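Local structure of ubiquitin-conjugating enzyme E2, putative (Plasmodium falciparum, 2Q0V) at residues N112-L116 and T127-L132; S55-I61 and Y74-C80; K96-S100 and N141-Q146. The protein probably takes part in ubiquitin transfer as a member of the ubiquitin-conjugating E2 family, apparently of the UEV type. All coordinates share one frame; numbering follows the deposited sequence.

How the contacts relate
All three contacts belong to a single E2-type (UBC) fold. Contact 2, first along the chain, joins the two middle strands of the four-stranded antiparallel sheet. Contact 1 sets short helix 114-117 on helix 125-135, which lies on that sheet; its centre is about 13 Å from that of contact 2, and Leu129 and Leu132 pack on Cys59, Ile61, Leu76 and Ile78. Contact 3 lies at one end, about 16 Å from contact 1 and 19 Å from contact 2 between centres. Its two segments bracket contact 1 in sequence; Met99 touches Leu132, and Ile97 touches Tyr74 of contact 2. The sheet, helices 114-117 and 125-135 and the late loops are thus packed into one continuous body.

Contact 1 (N112-L116 and T127-L132)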
loop_
_atom_site.group_PDB
_atom_site.type_symbol
_atom_site.label_atom_id
_atom_site.label_comp_id
_atom_site.label_asym_id
_atom_site.label_seq_id
_atom_site.Cartn_x
_atom_site.Cartn_y
_atom_site.Cartn_z
ATOM N N ASN A 112 11.377 -8.859 0.715
ATOM C CA ASN A 112 12.021 -7.803 1.494
ATOM C C ASN A 112 11.092 -6.964 2.390
ATOM O O ASN A 112 11.514 -5.957 2.934
ATOM C CB ASN A 112 12.797 -6.879 0.558
ATOM C CG ASN A 112 13.886 -7.585 -0.174
ATOM O OD1 ASN A 112 13.957 -8.816 -0.179
ATOM N ND2 ASN A 112 14.748 -6.822 -0.799
ATOM N N LEU A 113 9.834 -7.367 2.513
ATOM C CA LEU A 113 8.863 -6.694 3.367
ATOM C C LEU A 113 8.118 -7.807 4.130
ATOM O O LEU A 113 7.511 -8.687 3.495
ATOM C CB LEU A 113 7.916 -5.818 2.524
ATOM C CG LEU A 113 7.089 -4.724 3.226
ATOM C CD1 LEU A 113 7.971 -3.583 3.762
ATOM C CD2 LEU A 113 5.965 -4.160 2.367
ATOM N N HIS A 114 8.191 -7.784 5.468
ATOM C CA HIS A 114 7.605 -8.831 6.322
ATOM C C HIS A 114 6.174 -9.127 5.985
ATOM O O HIS A 114 5.839 -10.263 5.721
ATOM C CB HIS A 114 7.682 -8.519 7.834
ATOM C CG HIS A 114 6.864 -9.476 8.684
ATOM N ND1 HIS A 114 7.390 -10.634 9.231
ATOM C CD2 HIS A 114 5.546 -9.474 9.018
ATOM C CE1 HIS A 114 6.439 -11.282 9.885
ATOM N NE2 HIS A 114 5.310 -10.603 9.769
ATOM N N ILE A 115 5.314 -8.115 5.994
ATOM C CA ILE A 115 3.891 -8.387 5.854
ATOM C C ILE A 115 3.527 -9.003 4.513
ATOM O O ILE A 115 2.490 -9.640 4.421
ATOM C CB ILE A 115 2.964 -7.167 6.192
ATOM C CG1 ILE A 115 3.283 -5.961 5.319
ATOM C CG2 ILE A 115 2.987 -6.809 7.687
ATOM C CD1 ILE A 115 2.223 -5.763 4.306
ATOM N N LEU A 116 4.346 -8.805 3.476
ATOM C CA LEU A 116 4.059 -9.415 2.159
ATOM C C LEU A 116 4.637 -10.803 2.086
ATOM O O LEU A 116 3.968 -11.719 1.621
ATOM C CB LEU A 116 4.571 -8.571 0.987
ATOM C CG LEU A 116 3.868 -7.226 0.727
ATOM C CD1 LEU A 116 4.614 -6.481 -0.361
ATOM C CD2 LEU A 116 2.377 -7.376 0.374
ATOM N N THR A 127 -2.413 -1.810 6.189
ATOM C CA THR A 127 -1.185 -2.448 6.740
ATOM C C THR A 127 0.037 -2.284 5.836
ATOM O O THR A 127 1.157 -2.071 6.319
ATOM C CB THR A 127 -1.364 -3.983 6.999
ATOM O OG1 THR A 127 -2.638 -4.224 7.594
ATOM C CG2 THR A 127 -0.318 -4.498 7.943
ATOM N N ILE A 128 -0.187 -2.431 4.534
ATOM C CA ILE A 128 0.877 -2.326 3.544
ATOM C C ILE A 128 1.383 -0.878 3.504
ATOM O O ILE A 128 2.560 -0.627 3.624
ATOM C CB ILE A 128 0.374 -2.760 2.145
ATOM C CG1 ILE A 128 -0.039 -4.253 2.144
ATOM C CG2 ILE A 128 1.423 -2.385 1.052
ATOM C CD1 ILE A 128 -0.838 -4.678 0.867
ATOM N N LEU A 129 0.460 0.062 3.401
ATOM C CA LEU A 129 0.796 1.475 3.363
ATOM C C LEU A 129 1.563 1.892 4.605
ATOM O O LEU A 129 2.651 2.425 4.472
ATOM C CB LEU A 129 -0.453 2.322 3.082
ATOM C CG LEU A 129 -1.076 1.973 1.718
ATOM C CD1 LEU A 129 -2.386 2.707 1.449
ATOM C CD2 LEU A 129 -0.066 2.066 0.519
ATOM N N ILE A 130 1.034 1.573 5.789
ATOM C CA ILE A 130 1.735 1.702 7.072
ATOM C C ILE A 130 3.115 1.062 7.123
ATOM O O ILE A 130 4.078 1.657 7.566
ATOM C CB ILE A 130 0.892 1.121 8.214
ATOM C CG1 ILE A 130 -0.387 1.929 8.385
ATOM C CG2 ILE A 130 1.698 1.100 9.569
ATOM C CD1 ILE A 130 -1.347 1.310 9.517
ATOM N N SER A 131 3.213 -0.162 6.645
ATOM C CA SER A 131 4.501 -0.857 6.572
ATOM C C SER A 131 5.529 -0.182 5.710
ATOM O O SER A 131 6.711 -0.209 6.038
ATOM C CB SER A 131 4.302 -2.285 6.097
ATOM O OG SER A 131 3.806 -3.019 7.178
ATOM N N LEU A 132 5.080 0.379 4.593
ATOM C CA LEU A 132 5.953 1.115 3.687
ATOM C C LEU A 132 6.432 2.429 4.297
ATOM O O LEU A 132 7.606 2.780 4.178
ATOM C CB LEU A 132 5.270 1.327 2.332
ATOM C CG LEU A 132 5.150 0.051 1.461
ATOM C CD1 LEU A 132 4.253 0.333 0.218
ATOM C CD2 LEU A 132 6.512 -0.461 1.051
#
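Ile115 lays its CD1 over the side of Ile128, 3.5 Å from Ile128 CG1, and in doing so pins the short helix 114-117 against helix 125-135, the helix that backs the sheet in this UBC fold. The two isoleucines meet at about a right angle, in close packing. A less usual conformation brings this about: CG1 of Ile115 stands between its own backbone N and carbonyl carbon (chi1 58°), and chi2 is twisted to 107°, well off a staggered value. CG1 thereby comes to lie 3.5 Å from Ser131 OG, while the CG2 branch reaches the methyl of Thr127, with Ile115 CG2 and Thr127 CG2 4.0 Å apart. Two leucines extend the apolar seam from either side of Ile115 in sequence. Leu113, in the N-cap position just before the short helix, crosses Leu132 with CD2 against CD2 at 4.0 Å. Leu116 touches more lightly, its CD2 4.2 Å from Ile128 CD1. Tyr123, in the link between the helices, also packs on Ile115, and beneath helix 125-135 Ile128 rests on Ile78 of strand 73-79. No hydrogen bond passes between the two segments; the polar groups at the seam are met locally. Thr127 OG1 is bonded to Thr124 N, and the Ser131 hydroxyl turns back on its own helix, although carbon atoms of Ile115 lie beside it. Thr127 O therefore receives two donors from opposite faces of its plane: Ser131 N at 2.8 Å and Ser131 OG at 2.9 Å.

Contact 2 (S55-I61 and Y74-C80)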
loop_
_atom_site.group_PDB
_atom_site.type_symbol
_atom_site.label_atom_id
_atom_site.label_comp_id
_atom_site.label_asym_id
_atom_site.label_seq_id
_atom_site.Cartn_x
_atom_site.Cartn_y
_atom_site.Cartn_z
ATOM N N SER A 55 -10.608 -4.195 -7.437
ATOM C CA SER A 55 -9.317 -4.840 -7.428
ATOM C C SER A 55 -8.131 -3.874 -7.423
ATOM O O SER A 55 -7.099 -4.183 -6.846
ATOM C CB SER A 55 -9.195 -5.804 -8.616
ATOM O OG SER A 55 -10.169 -6.820 -8.543
ATOM N N ASN A 56 -8.285 -2.740 -8.092
ATOM C CA ASN A 56 -7.205 -1.771 -8.310
ATOM C C ASN A 56 -7.345 -0.509 -7.448
ATOM O O ASN A 56 -8.366 0.193 -7.508
ATOM C CB ASN A 56 -7.136 -1.369 -9.788
ATOM C CG ASN A 56 -6.009 -2.093 -10.542
ATOM O OD1 ASN A 56 -6.202 -3.206 -11.092
ATOM N ND2 ASN A 56 -4.816 -1.460 -10.574
ATOM N N TRP A 57 -6.314 -0.213 -6.668
ATOM C CA TRP A 57 -6.400 0.886 -5.706
ATOM C C TRP A 57 -5.338 1.913 -5.938
ATOM O O TRP A 57 -4.163 1.571 -6.053
ATOM C CB TRP A 57 -6.326 0.372 -4.255
ATOM C CG TRP A 57 -7.459 -0.580 -3.906
ATOM C CD1 TRP A 57 -7.648 -1.847 -4.397
ATOM C CD2 TRP A 57 -8.539 -0.342 -3.001
ATOM N NE1 TRP A 57 -8.778 -2.404 -3.856
ATOM C CE2 TRP A 57 -9.344 -1.509 -2.994
ATOM C CE3 TRP A 57 -8.901 0.733 -2.187
ATOM C CZ2 TRP A 57 -10.511 -1.615 -2.219
ATOM C CZ3 TRP A 57 -10.045 0.628 -1.417
ATOM C CH2 TRP A 57 -10.835 -0.548 -1.431
ATOM N N SER A 58 -5.771 3.169 -5.995
ATOM C CA SER A 58 -4.882 4.319 -5.949
ATOM C C SER A 58 -4.596 4.746 -4.502
ATOM O O SER A 58 -5.519 5.025 -3.738
ATOM C CB SER A 58 -5.486 5.488 -6.715
ATOM O OG SER A 58 -5.390 5.233 -8.095
ATOM N N CYS A 59 -3.307 4.814 -4.170
ATOM C CA CYS A 59 -2.819 5.052 -2.812
ATOM C C CYS A 59 -1.788 6.177 -2.728
ATOM O O CYS A 59 -1.060 6.445 -3.683
ATOM C CB CYS A 59 -2.225 3.766 -2.251
ATOM S SG CYS A 59 -3.337 2.341 -2.359
ATOM N N THR A 60 -1.732 6.822 -1.572
ATOM C CA THR A 60 -0.744 7.853 -1.283
ATOM C C THR A 60 -0.053 7.579 0.060
ATOM O O THR A 60 -0.718 7.252 1.065
ATOM C CB THR A 60 -1.399 9.244 -1.243
ATOM O OG1 THR A 60 -2.034 9.512 -2.499
ATOM C CG2 THR A 60 -0.380 10.313 -1.011
ATOM N N ILE A 61 1.275 7.717 0.049
ATOM C CA ILE A 61 2.119 7.704 1.234
ATOM C C ILE A 61 2.825 9.080 1.376
ATOM O O ILE A 61 3.558 9.516 0.472
ATOM C CB ILE A 61 3.210 6.596 1.131
ATOM C CG1 ILE A 61 2.612 5.204 1.312
ATOM C CG2 ILE A 61 4.294 6.770 2.179
ATOM C CD1 ILE A 61 3.634 4.096 0.993
ATOM N N TYR A 74 4.250 10.135 -2.240
ATOM C CA TYR A 74 4.469 9.007 -3.138
ATOM C C TYR A 74 3.148 8.443 -3.532
ATOM O O TYR A 74 2.310 8.189 -2.670
ATOM C CB TYR A 74 5.355 7.944 -2.490
ATOM C CG TYR A 74 6.744 8.464 -2.227
ATOM C CD1 TYR A 74 7.041 9.096 -1.030
ATOM C CD2 TYR A 74 7.746 8.345 -3.184
ATOM C CE1 TYR A 74 8.282 9.596 -0.778
ATOM C CE2 TYR A 74 9.016 8.862 -2.944
ATOM C CZ TYR A 74 9.268 9.488 -1.728
ATOM O OH TYR A 74 10.517 10.015 -1.443
ATOM N N SER A 75 2.955 8.289 -4.843
ATOM C CA SER A 75 1.770 7.653 -5.421
ATOM C C SER A 75 2.033 6.172 -5.712
ATOM O O SER A 75 3.113 5.800 -6.202
ATOM C CB SER A 75 1.357 8.335 -6.731
ATOM O OG SER A 75 0.663 9.546 -6.487
ATOM N N LEU A 76 1.044 5.330 -5.411
ATOM C CA LEU A 76 1.195 3.940 -5.673
ATOM C C LEU A 76 -0.101 3.242 -6.009
ATOM O O LEU A 76 -1.168 3.814 -5.875
ATOM C CB LEU A 76 2.017 3.229 -4.589
ATOM C CG LEU A 76 1.931 3.268 -3.073
ATOM C CD1 LEU A 76 3.026 2.339 -2.603
ATOM C CD2 LEU A 76 2.102 4.654 -2.446
ATOM N N THR A 77 0.029 2.031 -6.536
ATOM C CA THR A 77 -1.086 1.272 -7.058
ATOM C C THR A 77 -1.050 -0.091 -6.384
ATOM O O THR A 77 -0.026 -0.755 -6.388
ATOM C CB THR A 77 -0.988 1.164 -8.628
ATOM O OG1 THR A 77 -1.096 2.475 -9.188
ATOM C CG2 THR A 77 -2.085 0.308 -9.217
ATOM N N ILE A 78 -2.160 -0.474 -5.767
ATOM C CA ILE A 78 -2.296 -1.809 -5.152
ATOM C C ILE A 78 -3.332 -2.630 -5.940
ATOM O O ILE A 78 -4.419 -2.175 -6.223
ATOM C CB ILE A 78 -2.599 -1.711 -3.608
ATOM C CG1 ILE A 78 -1.382 -1.099 -2.907
ATOM C CG2 ILE A 78 -2.908 -3.072 -3.013
ATOM C CD1 ILE A 78 -1.425 -1.068 -1.379
ATOM N N PHE A 79 -2.972 -3.832 -6.334
ATOM C CA PHE A 79 -3.901 -4.638 -7.084
ATOM C C PHE A 79 -4.255 -5.875 -6.308
ATOM O O PHE A 79 -3.376 -6.692 -6.046
ATOM C CB PHE A 79 -3.308 -5.059 -8.438
ATOM C CG PHE A 79 -4.196 -6.025 -9.191
ATOM C CD1 PHE A 79 -5.301 -5.554 -9.895
ATOM C CD2 PHE A 79 -3.960 -7.398 -9.140
ATOM C CE1 PHE A 79 -6.144 -6.427 -10.551
ATOM C CE2 PHE A 79 -4.811 -8.292 -9.802
ATOM C CZ PHE A 79 -5.902 -7.804 -10.506
ATOM N N CYS A 80 -5.530 -6.030 -5.967
ATOM C CA CYS A 80 -6.002 -7.227 -5.245
ATOM C C CYS A 80 -6.619 -8.252 -6.207
ATOM O O CYS A 80 -7.723 -8.028 -6.703
ATOM C CB CYS A 80 -7.054 -6.841 -4.190
ATOM S SG CYS A 80 -6.566 -5.542 -2.992
#
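Trp57 and Ile78 form one of the hydrogen-bonded pairs of an antiparallel beta hairpin, strands 56-62 and 73-79, which makes up the middle of the UBC-fold sheet. Backbone hydrogen bonds run the length of the pairing. Trp57, Cys59 and Ile61 each exchange two N-H...O bonds with Ile78, Leu76 and Tyr74, respectively; Trp57 N to Ile78 O, at 2.8 Å, is representative. At the end of the ladder Cys80 N also bonds to Ser55 O. Weaker CA-H...O contacts alternate with these bonds: Thr77 CA lies 3.3 Å from Trp57 O and Thr60 CA 3.4 Å from Tyr74 O, both at non-hydrogen-bonded pairs.

Apolar contacts occupy the face bearing Trp57, Cys59, Ile61, Tyr74, Leu76 and Ile78. Leu76, its CG wedged between backbone N and carbonyl carbon (chi1 48°), leans diagonally to Ile61, and Leu76 CD2 meets Ile61 CD1 at 3.8 Å. Cys59 SG leans the other way, 4.0 Å from Ile78 CG1. Leu132 of helix 125-135 packs over Ile61 and Leu76 on this face. The opposite face is more polar: Thr77 OG1 bonds to Asp94 OD2, and Thr77 CG2 lies 3.5 Å from Asn56 ND2.

Sulfur and ring meet where the strands run out. Trp57 presents its ring edge to Ile78 O, and its NE1 bonds to Leu54 O. Cys80 SG comes to the same indole obliquely, 3.9 Å from Trp57 NE1 and 4.6 Å from the centroid of the five-membered ring.

Contact 3 (K96-S100 and N141-Q146); sequences KIEMS and NKRLPQ
Gln146 reads the backbone of Glu98 with both ends of its amide: Glu98 N donates to Gln146 OE1 at 3.2 Å, and Gln146 NE2 donates to Glu98 O, also at 3.2 Å. The second bond is nearly straight and lies in the amide plane, on a carbonyl lone pair, so the side chain pairs with Glu98 much as a neighbouring strand would. A bend at chi2 (-59°) folds the Gln146 amide back toward Glu98. The same NE2 reaches Leu144 O at 3.0 Å, arriving above that carbonyl's plane, and these three bonds should fix the amide's rotation.

Asn141 opens a type I beta turn that ends at Leu144, and its side chain plays the matching part for Ser100: Ser100 N gives a nearly straight 2.8 Å bond to Asn141 OD1. A water links the other amide end, Asn141 ND2, to Ser100 OG, 2.7 Å from each; the serine hydroxyl is held over its own backbone (chi1 73°), which keeps it near that water. Between the two amides Leu144 sets CD1 3.7 Å from Glu98 O. Glu98 CG lies beside Pro145 O.

Two loops are joined here, one following strand 90-93 and one following helix 125-135; the absence of further helices beyond this point is consistent with the UEV-type E2 variants. Asn141 ND2 also bonds to Glu135 O at the end of that helix, Ser100 O takes Asn112 ND2 just before helix 114-117, and Ile97 and Gln146 rest on Tyr74 of strand 73-79.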
loop_
_atom_site.group_PDB
_atom_site.type_symbol
_atom_site.label_atom_id
_atom_site.label_comp_id
_atom_site.label_asym_id
_atom_site.label_seq_id
_atom_site.Cartn_x
_atom_site.Cartn_y
_atom_site.Cartn_z
ATOM N N LYS A 96 8.762 7.614 -8.128
ATOM C CA LYS A 96 10.083 7.034 -8.017
ATOM C C LYS A 96 10.573 7.080 -6.592
ATOM O O LYS A 96 10.465 8.101 -5.922
ATOM C CB LYS A 96 11.074 7.748 -8.928
ATOM C CG LYS A 96 10.979 7.316 -10.383
ATOM C CD LYS A 96 12.344 7.320 -11.074
ATOM C CE LYS A 96 12.177 7.359 -12.595
ATOM N NZ LYS A 96 13.207 6.527 -13.332
ATOM N N ILE A 97 11.142 5.968 -6.146
ATOM C CA ILE A 97 11.653 5.863 -4.806
ATOM C C ILE A 97 12.865 4.928 -4.795
ATOM O O ILE A 97 13.002 4.041 -5.649
ATOM C CB ILE A 97 10.510 5.412 -3.827
ATOM C CG1 ILE A 97 10.860 5.723 -2.365
ATOM C CG2 ILE A 97 10.081 3.958 -4.078
ATOM C CD1 ILE A 97 9.754 5.377 -1.391
ATOM N N GLU A 98 13.766 5.152 -3.856
ATOM C CA GLU A 98 14.832 4.179 -3.585
ATOM C C GLU A 98 14.622 3.648 -2.192
ATOM O O GLU A 98 14.738 4.390 -1.206
ATOM C CB GLU A 98 16.230 4.792 -3.742
ATOM C CG GLU A 98 16.537 5.166 -5.182
ATOM C CD GLU A 98 17.029 3.994 -6.015
ATOM O OE1 GLU A 98 17.903 3.238 -5.521
ATOM O OE2 GLU A 98 16.553 3.833 -7.162
ATOM N N MET A 99 14.248 2.372 -2.130
ATOM C CA MET A 99 14.085 1.654 -0.858
ATOM C C MET A 99 14.545 0.226 -1.052
ATOM O O MET A 99 14.326 -0.359 -2.117
ATOM C CB MET A 99 12.627 1.639 -0.410
ATOM C CG MET A 99 12.149 2.895 0.249
ATOM S SD MET A 99 10.775 2.646 1.406
ATOM C CE MET A 99 9.580 1.882 0.356
ATOM N N SER A 100 15.144 -0.365 -0.025
ATOM C CA SER A 100 15.605 -1.757 -0.144
ATOM C C SER A 100 14.522 -2.796 -0.528
ATOM O O SER A 100 14.855 -3.865 -1.030
ATOM C CB SER A 100 16.389 -2.185 1.099
ATOM O OG SER A 100 15.510 -2.370 2.209
ATOM N N ASN A 141 17.400 2.570 4.674
ATOM C CA ASN A 141 16.618 3.443 3.775
ATOM C C ASN A 141 16.699 4.942 4.057
ATOM O O ASN A 141 16.725 5.731 3.124
ATOM C CB ASN A 141 15.123 3.052 3.728
ATOM C CG ASN A 141 14.869 1.661 3.193
ATOM O OD1 ASN A 141 15.470 1.204 2.224
ATOM N ND2 ASN A 141 13.923 0.990 3.805
ATOM N N LYS A 142 16.694 5.337 5.329
ATOM C CA LYS A 142 16.482 6.751 5.704
ATOM C C LYS A 142 17.541 7.780 5.265
ATOM O O LYS A 142 17.270 8.978 5.299
ATOM C CB LYS A 142 16.278 6.879 7.205
ATOM C CG LYS A 142 17.563 6.782 8.009
ATOM C CD LYS A 142 17.205 6.388 9.390
ATOM C CE LYS A 142 18.058 7.056 10.391
ATOM N NZ LYS A 142 17.852 6.300 11.655
ATOM N N ARG A 143 18.728 7.304 4.885
ATOM C CA ARG A 143 19.815 8.145 4.388
ATOM C C ARG A 143 20.125 7.823 2.936
ATOM O O ARG A 143 21.124 8.287 2.400
ATOM C CB ARG A 143 21.088 7.951 5.230
ATOM C CG ARG A 143 21.071 8.701 6.561
ATOM C CD ARG A 143 22.329 8.416 7.396
ATOM N NE ARG A 143 22.436 6.991 7.742
ATOM C CZ ARG A 143 22.075 6.459 8.915
ATOM N NH1 ARG A 143 22.210 5.145 9.100
ATOM N NH2 ARG A 143 21.587 7.225 9.900
ATOM N N LEU A 144 19.268 7.039 2.297
ATOM C CA LEU A 144 19.478 6.628 0.913
ATOM C C LEU A 144 19.236 7.805 -0.056
ATOM O O LEU A 144 18.210 8.489 0.046
ATOM C CB LEU A 144 18.546 5.465 0.587
ATOM C CG LEU A 144 19.109 4.137 0.091
ATOM C CD1 LEU A 144 17.955 3.127 0.072
ATOM C CD2 LEU A 144 19.759 4.240 -1.288
ATOM N N PRO A 145 20.193 8.076 -0.966
ATOM C CA PRO A 145 19.981 9.129 -1.991
ATOM C C PRO A 145 18.787 8.857 -2.936
ATOM O O PRO A 145 18.705 7.792 -3.551
ATOM C CB PRO A 145 21.315 9.144 -2.767
ATOM C CG PRO A 145 22.328 8.520 -1.803
ATOM C CD PRO A 145 21.542 7.471 -1.066
ATOM N N GLN A 146 17.902 9.847 -3.055
ATOM C CA GLN A 146 16.616 9.706 -3.737
ATOM C C GLN A 146 16.571 10.301 -5.151
ATOM O O GLN A 146 17.285 11.266 -5.440
ATOM C CB GLN A 146 15.523 10.375 -2.899
ATOM C CG GLN A 146 15.283 9.740 -1.533
ATOM C CD GLN A 146 14.882 8.289 -1.643
ATOM O OE1 GLN A 146 13.967 7.946 -2.401
ATOM N NE2 GLN A 146 15.587 7.423 -0.921
HETATM O O HOH W 1 13.103 -1.453 3.014
#